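Local coordinates for protein thiosulfate sulfurtransferase YnjE (Escherichia coli, PDB 2WLR) that catalyses the transfer of sulfur from thiosulfate to cyanide, giving thiocyanate and sulfite, as a monomeric periplasmic enzyme built of rhodanese domains, at residues 288-299 / 313-324. Numbering follows the deposited sequence.
Sequences ASLVSIRSWPEF and GEIAGARWGHAG
E314 OE2 is gripped by three groups: R294 NH1, in a salt bridge at 3.0 Å whose hydrogen bond is weak, the two planes being nearly perpendicular, the backbone N of I315, and the hydroxyl of Y364. S292 OG donates to E314 OE1 (2.6 Å) from above the carboxylate plane. A bend at chi3 (69°) brings R294 NH1 to G313 O as well, on a carbonyl lone pair (2.9 Å), while NE pairs with E298, itself bridged to R370, which probably binds substrate. W320 NE1 points almost straight at R294 O (2.7 Å, 172°), W296 sets its edge against one indole face in a T-shaped pair with planes at 67°, and W320 CB sits over the F299 ring in a CH-pi contact. A leucine in place of W320 would probably leave R294 O without this donor and the W296 edge without a face to rest on. The two strands pair in parallel through R319 N to L290 O (2.9 Å) and S292 N to R319 O. Strand 319-320 thereby forms one edge of the parallel sheet of the third rhodanese domain, next to strand 288-292, whose other neighbour is 360-363; helix 369-380 packs against I293 and R294.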
loop_
_atom_site.group_PDB
_atom_site.type_symbol
_atom_site.label_atom_id
_atom_site.label_comp_id
_atom_site.label_asym_id
_atom_site.label_seq_id
_atom_site.Cartn_x
_atom_site.Cartn_y
_atom_site.Cartn_z
ATOM N N ALA A 288 -12.685 -17.810 -4.087
ATOM C CA ALA A 288 -12.782 -16.422 -4.512
ATOM C C ALA A 288 -13.362 -15.590 -3.393
ATOM O O ALA A 288 -14.135 -16.081 -2.571
ATOM C CB ALA A 288 -13.656 -16.301 -5.787
ATOM N N SER A 289 -12.980 -14.310 -3.362
ATOM C CA SER A 289 -13.531 -13.339 -2.429
ATOM C C SER A 289 -13.799 -12.033 -3.125
ATOM O O SER A 289 -12.947 -11.569 -3.888
ATOM C CB SER A 289 -12.539 -13.063 -1.302
ATOM O OG SER A 289 -12.450 -14.164 -0.400
ATOM N N LEU A 290 -14.966 -11.443 -2.865
ATOM C CA LEU A 290 -15.274 -10.062 -3.199
ATOM C C LEU A 290 -15.133 -9.319 -1.883
ATOM O O LEU A 290 -15.801 -9.611 -0.885
ATOM C CB LEU A 290 -16.681 -9.907 -3.800
ATOM C CG LEU A 290 -17.037 -8.533 -4.334
ATOM C CD1 LEU A 290 -16.050 -8.027 -5.396
ATOM C CD2 LEU A 290 -18.473 -8.560 -4.864
ATOM N N VAL A 291 -14.232 -8.349 -1.870
ATOM C CA VAL A 291 -13.728 -7.766 -0.626
ATOM C C VAL A 291 -14.074 -6.295 -0.512
ATOM O O VAL A 291 -13.651 -5.456 -1.330
ATOM C CB VAL A 291 -12.205 -7.935 -0.513
ATOM C CG1 VAL A 291 -11.692 -7.312 0.743
ATOM C CG2 VAL A 291 -11.804 -9.399 -0.572
ATOM N N SER A 292 -14.807 -5.921 0.534
ATOM C CA SER A 292 -15.178 -4.578 0.816
ATOM C C SER A 292 -14.073 -3.854 1.566
ATOM O O SER A 292 -13.728 -4.199 2.717
ATOM C CB SER A 292 -16.432 -4.556 1.698
ATOM O OG SER A 292 -16.760 -3.240 2.041
ATOM N N ILE A 293 -13.507 -2.834 0.917
ATOM C CA ILE A 293 -12.574 -1.901 1.551
ATOM C C ILE A 293 -13.356 -0.648 1.898
ATOM O O ILE A 293 -13.177 0.421 1.347
ATOM C CB ILE A 293 -11.340 -1.624 0.645
ATOM C CG1 ILE A 293 -10.728 -2.941 0.153
ATOM C CG2 ILE A 293 -10.315 -0.776 1.394
ATOM C CD1 ILE A 293 -10.232 -3.817 1.270
ATOM N N ARG A 294 -14.258 -0.841 2.849
ATOM C CA ARG A 294 -15.110 0.212 3.352
ATOM C C ARG A 294 -15.011 0.267 4.861
ATOM O O ARG A 294 -14.672 -0.745 5.487
ATOM C CB ARG A 294 -16.550 -0.017 2.881
ATOM C CG ARG A 294 -16.685 0.056 1.364
ATOM C CD ARG A 294 -18.111 -0.228 0.844
ATOM N NE ARG A 294 -19.025 0.846 1.197
ATOM C CZ ARG A 294 -20.343 0.696 1.368
ATOM N NH1 ARG A 294 -20.900 -0.503 1.288
ATOM N NH2 ARG A 294 -21.084 1.757 1.683
ATOM N N SER A 295 -15.248 1.436 5.437
ATOM C CA SER A 295 -15.178 1.585 6.907
ATOM C C SER A 295 -16.249 0.694 7.516
ATOM O O SER A 295 -17.252 0.396 6.868
ATOM C CB SER A 295 -15.376 3.031 7.328
ATOM O OG SER A 295 -16.687 3.497 7.010
ATOM N N TRP A 296 -16.050 0.288 8.754
ATOM C CA TRP A 296 -17.044 -0.551 9.421
ATOM C C TRP A 296 -18.475 0.079 9.423
ATOM O O TRP A 296 -19.427 -0.641 9.139
ATOM C CB TRP A 296 -16.560 -0.924 10.844
ATOM C CG TRP A 296 -17.385 -1.964 11.471
ATOM C CD1 TRP A 296 -18.263 -1.797 12.508
ATOM C CD2 TRP A 296 -17.417 -3.339 11.131
ATOM N NE1 TRP A 296 -18.830 -2.989 12.810
ATOM C CE2 TRP A 296 -18.333 -3.965 11.996
ATOM C CE3 TRP A 296 -16.755 -4.122 10.171
ATOM C CZ2 TRP A 296 -18.609 -5.315 11.920
ATOM C CZ3 TRP A 296 -17.034 -5.452 10.099
ATOM C CH2 TRP A 296 -17.961 -6.050 10.973
ATOM N N PRO A 297 -18.623 1.386 9.717
ATOM C CA PRO A 297 -19.981 1.987 9.610
ATOM C C PRO A 297 -20.633 1.813 8.224
ATOM O O PRO A 297 -21.854 1.674 8.113
ATOM C CB PRO A 297 -19.735 3.455 9.922
ATOM C CG PRO A 297 -18.570 3.409 10.874
ATOM C CD PRO A 297 -17.661 2.329 10.303
ATOM N N GLU A 298 -19.825 1.857 7.163
ATOM C CA GLU A 298 -20.323 1.542 5.831
ATOM C C GLU A 298 -20.690 0.055 5.691
ATOM O O GLU A 298 -21.741 -0.308 5.157
ATOM C CB GLU A 298 -19.260 1.889 4.778
ATOM C CG GLU A 298 -19.035 3.352 4.543
ATOM C CD GLU A 298 -17.781 3.580 3.701
ATOM O OE1 GLU A 298 -17.895 3.482 2.459
ATOM O OE2 GLU A 298 -16.711 3.805 4.302
ATOM N N PHE A 299 -19.799 -0.826 6.139
ATOM C CA PHE A 299 -19.987 -2.269 6.047
ATOM C C PHE A 299 -21.264 -2.719 6.766
ATOM O O PHE A 299 -21.949 -3.620 6.283
ATOM C CB PHE A 299 -18.760 -3.010 6.617
ATOM C CG PHE A 299 -18.771 -4.494 6.402
ATOM C CD1 PHE A 299 -18.424 -5.058 5.164
ATOM C CD2 PHE A 299 -19.114 -5.363 7.437
ATOM C CE1 PHE A 299 -18.415 -6.395 4.957
ATOM C CE2 PHE A 299 -19.113 -6.740 7.218
ATOM C CZ PHE A 299 -18.771 -7.253 5.971
ATOM N N GLY A 313 -25.805 0.056 3.233
ATOM C CA GLY A 313 -25.640 -1.362 3.329
ATOM C C GLY A 313 -24.380 -1.756 2.602
ATOM O O GLY A 313 -23.570 -0.891 2.236
ATOM N N GLU A 314 -24.264 -3.057 2.393
ATOM C CA GLU A 314 -23.119 -3.695 1.803
ATOM C C GLU A 314 -23.558 -4.783 0.838
ATOM O O GLU A 314 -24.666 -5.321 0.943
ATOM C CB GLU A 314 -22.301 -4.313 2.928
ATOM C CG GLU A 314 -20.935 -4.789 2.522
ATOM C CD GLU A 314 -20.131 -3.688 1.845
ATOM O OE1 GLU A 314 -19.326 -3.047 2.533
ATOM O OE2 GLU A 314 -20.339 -3.418 0.643
ATOM N N ILE A 315 -22.674 -5.131 -0.098
ATOM C CA ILE A 315 -22.888 -6.252 -1.001
ATOM C C ILE A 315 -23.012 -7.539 -0.194
ATOM O O ILE A 315 -22.111 -7.911 0.585
ATOM C CB ILE A 315 -21.752 -6.368 -2.042
ATOM C CG1 ILE A 315 -21.683 -5.081 -2.869
ATOM C CG2 ILE A 315 -21.921 -7.658 -2.904
ATOM C CD1 ILE A 315 -20.719 -5.130 -4.032
ATOM N N ALA A 316 -24.131 -8.231 -0.359
ATOM C CA ALA A 316 -24.358 -9.472 0.372
ATOM C C ALA A 316 -23.365 -10.537 -0.072
ATOM O O ALA A 316 -23.214 -10.824 -1.268
ATOM C CB ALA A 316 -25.795 -9.971 0.160
ATOM N N GLY A 317 -22.682 -11.127 0.906
ATOM C CA GLY A 317 -21.662 -12.107 0.670
ATOM C C GLY A 317 -20.252 -11.530 0.592
ATOM O O GLY A 317 -19.310 -12.300 0.530
ATOM N N ALA A 318 -20.125 -10.202 0.579
ATOM C CA ALA A 318 -18.803 -9.574 0.518
ATOM C C ALA A 318 -18.113 -9.742 1.861
ATOM O O ALA A 318 -18.752 -9.687 2.919
ATOM C CB ALA A 318 -18.933 -8.086 0.149
ATOM N N ARG A 319 -16.812 -9.969 1.803
ATOM C CA ARG A 319 -15.998 -10.140 2.992
ATOM C C ARG A 319 -15.326 -8.829 3.326
ATOM O O ARG A 319 -14.855 -8.137 2.434
ATOM C CB ARG A 319 -14.995 -11.247 2.761
ATOM C CG ARG A 319 -15.680 -12.619 2.621
ATOM C CD ARG A 319 -14.820 -13.675 2.015
ATOM N NE ARG A 319 -15.498 -14.979 2.153
ATOM C CZ ARG A 319 -15.283 -16.032 1.371
ATOM N NH1 ARG A 319 -14.411 -16.011 0.380
ATOM N NH2 ARG A 319 -15.975 -17.149 1.594
ATOM N N TRP A 320 -15.232 -8.473 4.597
ATOM C CA TRP A 320 -14.647 -7.199 4.985
ATOM C C TRP A 320 -13.149 -7.261 4.883
ATOM O O TRP A 320 -12.533 -8.155 5.422
ATOM C CB TRP A 320 -14.972 -6.842 6.429
ATOM C CG TRP A 320 -14.652 -5.377 6.761
ATOM C CD1 TRP A 320 -14.937 -4.274 6.009
ATOM C CD2 TRP A 320 -14.032 -4.884 7.953
ATOM N NE1 TRP A 320 -14.530 -3.147 6.638
ATOM C CE2 TRP A 320 -13.982 -3.482 7.847
ATOM C CE3 TRP A 320 -13.528 -5.494 9.107
ATOM C CZ2 TRP A 320 -13.430 -2.682 8.832
ATOM C CZ3 TRP A 320 -12.974 -4.692 10.077
ATOM C CH2 TRP A 320 -12.930 -3.307 9.937
ATOM N N GLY A 321 -12.554 -6.282 4.199
ATOM C CA GLY A 321 -11.101 -6.242 4.041
ATOM C C GLY A 321 -10.361 -5.307 4.976
ATOM O O GLY A 321 -9.155 -5.116 4.822
ATOM N N HIS A 322 -11.054 -4.718 5.942
ATOM C CA HIS A 322 -10.574 -3.565 6.677
ATOM C C HIS A 322 -10.440 -2.337 5.756
ATOM O O HIS A 322 -10.585 -2.427 4.549
ATOM C CB HIS A 322 -9.291 -3.874 7.462
ATOM C CG HIS A 322 -9.525 -4.805 8.610
ATOM N ND1 HIS A 322 -9.495 -4.396 9.927
ATOM C CD2 HIS A 322 -9.836 -6.113 8.633
ATOM C CE1 HIS A 322 -9.757 -5.432 10.714
ATOM N NE2 HIS A 322 -9.968 -6.486 9.952
ATOM N N ALA A 323 -10.226 -1.165 6.354
ATOM C CA ALA A 323 -10.124 0.085 5.585
ATOM C C ALA A 323 -9.643 1.198 6.506
ATOM O O ALA A 323 -8.475 1.217 6.914
ATOM C CB ALA A 323 -11.473 0.430 4.897
ATOM N N GLY A 324 -10.534 2.097 6.900
ATOM C CA GLY A 324 -10.188 3.137 7.846
ATOM C C GLY A 324 -11.405 3.671 8.559
ATOM O O GLY A 324 -12.474 3.065 8.521
HETATM O O HOH W 1 -16.774 -12.935 -1.053
HETATM O O HOH W 2 -23.316 1.542 3.677
HETATM O O HOH W 3 -13.650 1.201 10.024
#